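Local coordinates for protein NanS-p (Escherichia phage vB_EcoP_24B, PDB 6YP6) that is probably a carbohydrate esterase of the NanS type, encoded by a Shiga toxin-carrying phage, and probably binds sugars, at residues N162-V170 and G176-S184. Residues are numbered along the deposited sequence; the frame is centred on the assembly and turned at random.
Sequences NNSLQVTPV and GTPFTLTQS
An antiparallel beta hairpin, made by strands 166-171 and 174-180, brings V167 and F179 together as a hydrogen-bonded pair at the margin of a beta sheet, with strand 152-159 on the other flank of 166-171. V167 N gives to F179 O at 2.7 Å and F179 N returns the bond to V167 O at 2.9 Å, both nearly straight. L181 N reaches L165 O on one side of this pair, and G176 N reaches P169 O at 2.8 Å on the other, each donor tilted out of the carbonyl plane.

On the buried face, V167 and F179 run side by side. With CG between its backbone N and carbonyl carbon (chi1 65°), F179 folds its ring back over its partner strand: V167 CB sits over one ring face, a CH-pi contact 4.2 Å from the centroid, while P169 CD meets the ring edge in plane. The ring of Y130 also meets that of F179, planes at about 55°. V167 CG2 packs on L181 CG, and L165 CD2 crosses to L181 CD1; L105 touches both leucines.

The opposite face is exposed. Here Q166 and T180 form a non-hydrogen-bonded pair, with Q166 CG beside P178 CB. The Q166 chain runs out extended, CG anti to the backbone N (chi1 177°), and its amide meets a water that accepts from Q166 NE2 at 2.7 Å and bonds T180 OG1 at 2.7 Å.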
ATOM      1  N   ASN A 162      -6.033  10.616  17.916  1.00 12.85           N
ATOM      2  CA  ASN A 162      -5.770  10.478  19.341  1.00 13.54           C
ATOM      3  C   ASN A 162      -4.697   9.436  19.614  1.00 11.61           C
ATOM      4  O   ASN A 162      -4.659   8.839  20.690  1.00 11.83           O
ATOM      5  CB  ASN A 162      -7.047  10.169  20.119  1.00 16.43           C
ATOM      6  CG  ASN A 162      -7.961  11.377  20.219  1.00 20.35           C
ATOM      7  OD1 ASN A 162      -9.099  11.348  19.763  1.00 22.26           O
ATOM      8  ND2 ASN A 162      -7.454  12.451  20.810  1.00 22.15           N
ATOM      9  N   ASN A 163      -3.808   9.228  18.642  1.00 10.62           N
ATOM     10  CA  ASN A 163      -2.696   8.280  18.709  1.00 10.69           C
ATOM     11  C   ASN A 163      -3.156   6.833  18.775  1.00 10.21           C
ATOM     12  O   ASN A 163      -2.339   5.942  19.047  1.00 11.27           O
ATOM     13  CB  ASN A 163      -1.703   8.590  19.827  1.00 11.99           C
ATOM     14  CG  ASN A 163      -0.840   9.790  19.509  1.00 12.62           C
ATOM     15  OD1 ASN A 163      -0.691  10.187  18.346  1.00 13.83           O
ATOM     16  ND2 ASN A 163      -0.252  10.370  20.541  1.00 13.09           N
ATOM     17  N   SER A 164      -4.416   6.558  18.462  1.00  9.96           N
ATOM     18  CA  SER A 164      -4.875   5.182  18.408  1.00  9.73           C
ATOM     19  C   SER A 164      -4.158   4.429  17.287  1.00  9.26           C
ATOM     20  O   SER A 164      -4.047   4.917  16.160  1.00  9.42           O
ATOM     21  CB  SER A 164      -6.380   5.135  18.164  1.00 10.83           C
ATOM     22  OG  SER A 164      -6.807   3.795  17.965  1.00 11.23           O
ATOM     23  N   LEU A 165      -3.708   3.231  17.596  1.00  9.43           N
ATOM     24  CA  LEU A 165      -3.100   2.328  16.625  1.00  9.60           C
ATOM     25  C   LEU A 165      -4.120   1.361  16.034  1.00  8.75           C
ATOM     26  O   LEU A 165      -3.749   0.428  15.321  1.00  8.65           O
ATOM     27  CB  LEU A 165      -1.920   1.607  17.283  1.00 10.58           C
ATOM     28  CG  LEU A 165      -0.781   2.537  17.731  1.00 11.57           C
ATOM     29  CD1 LEU A 165       0.155   1.839  18.700  1.00 12.54           C
ATOM     30  CD2 LEU A 165       0.003   3.044  16.540  1.00 12.29           C
ATOM     31  N   GLN A 166      -5.402   1.572  16.301  1.00  8.83           N
ATOM     32  CA  GLN A 166      -6.476   0.756  15.752  1.00  9.19           C
ATOM     33  C   GLN A 166      -6.926   1.338  14.420  1.00  9.17           C
ATOM     34  O   GLN A 166      -7.518   2.424  14.370  1.00 10.90           O
ATOM     35  CB  GLN A 166      -7.631   0.707  16.744  1.00 10.13           C
ATOM     36  CG  GLN A 166      -8.822  -0.057  16.231  1.00 10.52           C
ATOM     37  CD  GLN A 166      -9.843  -0.205  17.307  1.00 11.07           C
ATOM     38  OE1 GLN A 166     -10.547   0.763  17.645  1.00 13.30           O
ATOM     39  NE2 GLN A 166      -9.915  -1.379  17.901  1.00  9.68           N
ATOM     40  N   VAL A 167      -6.683   0.583  13.349  1.00  8.26           N
ATOM     41  CA  VAL A 167      -6.878   0.997  11.964  1.00  8.31           C
ATOM     42  C   VAL A 167      -8.061   0.235  11.390  1.00  8.15           C
ATOM     43  O   VAL A 167      -8.275  -0.939  11.700  1.00  8.93           O
ATOM     44  CB  VAL A 167      -5.595   0.685  11.158  1.00  8.66           C
ATOM     45  CG1 VAL A 167      -5.758   0.973   9.683  1.00  9.68           C
ATOM     46  CG2 VAL A 167      -4.434   1.489  11.705  1.00  9.79           C
ATOM     47  N   THR A 168      -8.843   0.906  10.551  1.00  8.19           N
ATOM     48  CA  THR A 168      -9.938   0.236   9.868  1.00  8.68           C
ATOM     49  C   THR A 168      -9.613   0.128   8.391  1.00  8.28           C
ATOM     50  O   THR A 168      -9.422   1.161   7.728  1.00  8.75           O
ATOM     51  CB  THR A 168     -11.268   0.967  10.072  1.00  9.74           C
ATOM     52  OG1 THR A 168     -11.542   1.061  11.470  1.00 10.91           O
ATOM     53  CG2 THR A 168     -12.420   0.202   9.403  1.00 10.62           C
ATOM     54  N   PRO A 169      -9.539  -1.079   7.837  1.00  8.02           N
ATOM     55  CA  PRO A 169      -9.371  -1.211   6.389  1.00  8.45           C
ATOM     56  C   PRO A 169     -10.691  -0.906   5.705  1.00  8.42           C
ATOM     57  O   PRO A 169     -11.759  -1.226   6.226  1.00  9.67           O
ATOM     58  CB  PRO A 169      -8.972  -2.677   6.223  1.00  9.24           C
ATOM     59  CG  PRO A 169      -9.690  -3.390   7.372  1.00  9.54           C
ATOM     60  CD  PRO A 169      -9.796  -2.384   8.486  1.00  8.72           C
ATOM     61  N   VAL A 170     -10.614  -0.263   4.546  1.00  8.33           N
ATOM     62  CA  VAL A 170     -11.780   0.103   3.753  1.00  8.31           C
ATOM     63  C   VAL A 170     -11.573  -0.519   2.380  1.00  8.27           C
ATOM     64  O   VAL A 170     -10.628  -0.159   1.664  1.00  8.43           O
ATOM     65  CB  VAL A 170     -11.979   1.621   3.660  1.00  8.65           C
ATOM     66  CG1 VAL A 170     -13.346   1.913   3.078  1.00  9.35           C
ATOM     67  CG2 VAL A 170     -11.820   2.279   5.026  1.00  9.34           C
ATOM     68  N   GLY A 176     -13.898  -2.989   6.496  1.00 10.35           N
ATOM     69  CA  GLY A 176     -13.688  -4.306   7.037  1.00  9.95           C
ATOM     70  C   GLY A 176     -13.483  -4.262   8.536  1.00  9.59           C
ATOM     71  O   GLY A 176     -13.786  -3.262   9.209  1.00 10.56           O
ATOM     72  N   THR A 177     -12.943  -5.337   9.075  1.00  9.21           N
ATOM     73  CA  THR A 177     -12.815  -5.460  10.525  1.00  9.36           C
ATOM     74  C   THR A 177     -11.657  -4.608  11.025  1.00  8.30           C
ATOM     75  O   THR A 177     -10.543  -4.713  10.498  1.00  8.02           O
ATOM     76  CB  THR A 177     -12.587  -6.925  10.888  1.00 11.15           C
ATOM     77  OG1 THR A 177     -13.646  -7.709  10.331  1.00 13.01           O
ATOM     78  CG2 THR A 177     -12.535  -7.133  12.388  1.00 12.17           C
ATOM     79  N   PRO A 178     -11.864  -3.776  12.046  1.00  8.57           N
ATOM     80  CA  PRO A 178     -10.734  -3.026  12.612  1.00  8.72           C
ATOM     81  C   PRO A 178      -9.657  -3.971  13.116  1.00  8.03           C
ATOM     82  O   PRO A 178      -9.936  -5.088  13.563  1.00  8.27           O
ATOM     83  CB  PRO A 178     -11.371  -2.238  13.766  1.00 10.06           C
ATOM     84  CG  PRO A 178     -12.800  -2.125  13.379  1.00 10.87           C
ATOM     85  CD  PRO A 178     -13.147  -3.398  12.680  1.00  9.98           C
ATOM     86  N   PHE A 179      -8.413  -3.504  13.059  1.00  7.66           N
ATOM     87  CA  PHE A 179      -7.280  -4.245  13.595  1.00  7.87           C
ATOM     88  C   PHE A 179      -6.327  -3.253  14.234  1.00  7.76           C
ATOM     89  O   PHE A 179      -6.335  -2.065  13.910  1.00  8.90           O
ATOM     90  CB  PHE A 179      -6.558  -5.056  12.495  1.00  7.77           C
ATOM     91  CG  PHE A 179      -5.917  -4.203  11.435  1.00  8.08           C
ATOM     92  CD1 PHE A 179      -6.656  -3.639  10.409  1.00  8.58           C
ATOM     93  CD2 PHE A 179      -4.552  -3.980  11.463  1.00  8.82           C
ATOM     94  CE1 PHE A 179      -6.040  -2.848   9.449  1.00  9.08           C
ATOM     95  CE2 PHE A 179      -3.933  -3.198  10.509  1.00  9.59           C
ATOM     96  CZ  PHE A 179      -4.676  -2.637   9.503  1.00  9.68           C
ATOM     97  N   THR A 180      -5.495  -3.741  15.146  1.00  8.02           N
ATOM     98  CA  THR A 180      -4.525  -2.896  15.818  1.00  8.45           C
ATOM     99  C   THR A 180      -3.126  -3.185  15.283  1.00  8.08           C
ATOM    100  O   THR A 180      -2.709  -4.343  15.188  1.00  9.39           O
ATOM    101  CB  THR A 180      -4.605  -3.073  17.333  1.00 10.07           C
ATOM    102  OG1 THR A 180      -5.900  -2.656  17.780  1.00 10.82           O
ATOM    103  CG2 THR A 180      -3.556  -2.228  18.044  1.00 11.32           C
ATOM    104  N   LEU A 181      -2.412  -2.123  14.919  1.00  7.72           N
ATOM    105  CA  LEU A 181      -1.037  -2.270  14.476  1.00  8.04           C
ATOM    106  C   LEU A 181      -0.212  -2.899  15.584  1.00  8.24           C
ATOM    107  O   LEU A 181      -0.427  -2.639  16.769  1.00  9.72           O
ATOM    108  CB  LEU A 181      -0.430  -0.919  14.119  1.00  8.20           C
ATOM    109  CG  LEU A 181      -1.068  -0.193  12.936  1.00  9.55           C
ATOM    110  CD1 LEU A 181      -0.552   1.230  12.855  1.00 11.30           C
ATOM    111  CD2 LEU A 181      -0.830  -0.902  11.619  1.00 10.52           C
ATOM    112  N   THR A 182       0.746  -3.730  15.190  1.00  8.26           N
ATOM    113  CA  THR A 182       1.691  -4.354  16.098  1.00  8.71           C
ATOM    114  C   THR A 182       3.085  -4.137  15.535  1.00  9.32           C
ATOM    115  O   THR A 182       3.261  -3.635  14.426  1.00  9.60           O
ATOM    116  CB  THR A 182       1.441  -5.863  16.252  1.00  9.61           C
ATOM    117  OG1 THR A 182       1.742  -6.536  15.028  1.00 10.41           O
ATOM    118  CG2 THR A 182       0.014  -6.153  16.636  1.00 10.67           C
ATOM    119  N   GLN A 183       4.086  -4.552  16.294  1.00 11.15           N
ATOM    120  CA  GLN A 183       5.419  -4.660  15.718  1.00 13.16           C
ATOM    121  C   GLN A 183       5.405  -5.667  14.569  1.00 12.76           C
ATOM    122  O   GLN A 183       4.556  -6.555  14.487  1.00 13.93           O
ATOM    123  CB  GLN A 183       6.427  -5.062  16.792  1.00 15.32           C
ATOM    124  CG  GLN A 183       6.516  -4.031  17.917  1.00 16.97           C
ATOM    125  CD  GLN A 183       7.654  -4.281  18.879  1.00 19.85           C
ATOM    126  OE1 GLN A 183       8.528  -5.101  18.622  1.00 20.84           O
ATOM    127  NE2 GLN A 183       7.659  -3.554  19.992  1.00 21.05           N
ATOM    128  N   SER A 184       6.379  -5.525  13.675  1.00 12.97           N
ATOM    129  CA  SER A 184       6.474  -6.338  12.473  1.00 13.02           C
ATOM    130  C   SER A 184       7.930  -6.710  12.229  1.00 13.92           C
ATOM    131  O   SER A 184       8.828  -5.967  12.629  1.00 14.20           O
ATOM    132  CB  SER A 184       5.974  -5.535  11.261  1.00 12.85           C
ATOM    133  OG  SER A 184       6.355  -6.100  10.021  1.00 13.13           O
TER
HETATM  134  O   HOH W   1      -8.302  -3.301  16.863  1.00 11.09           O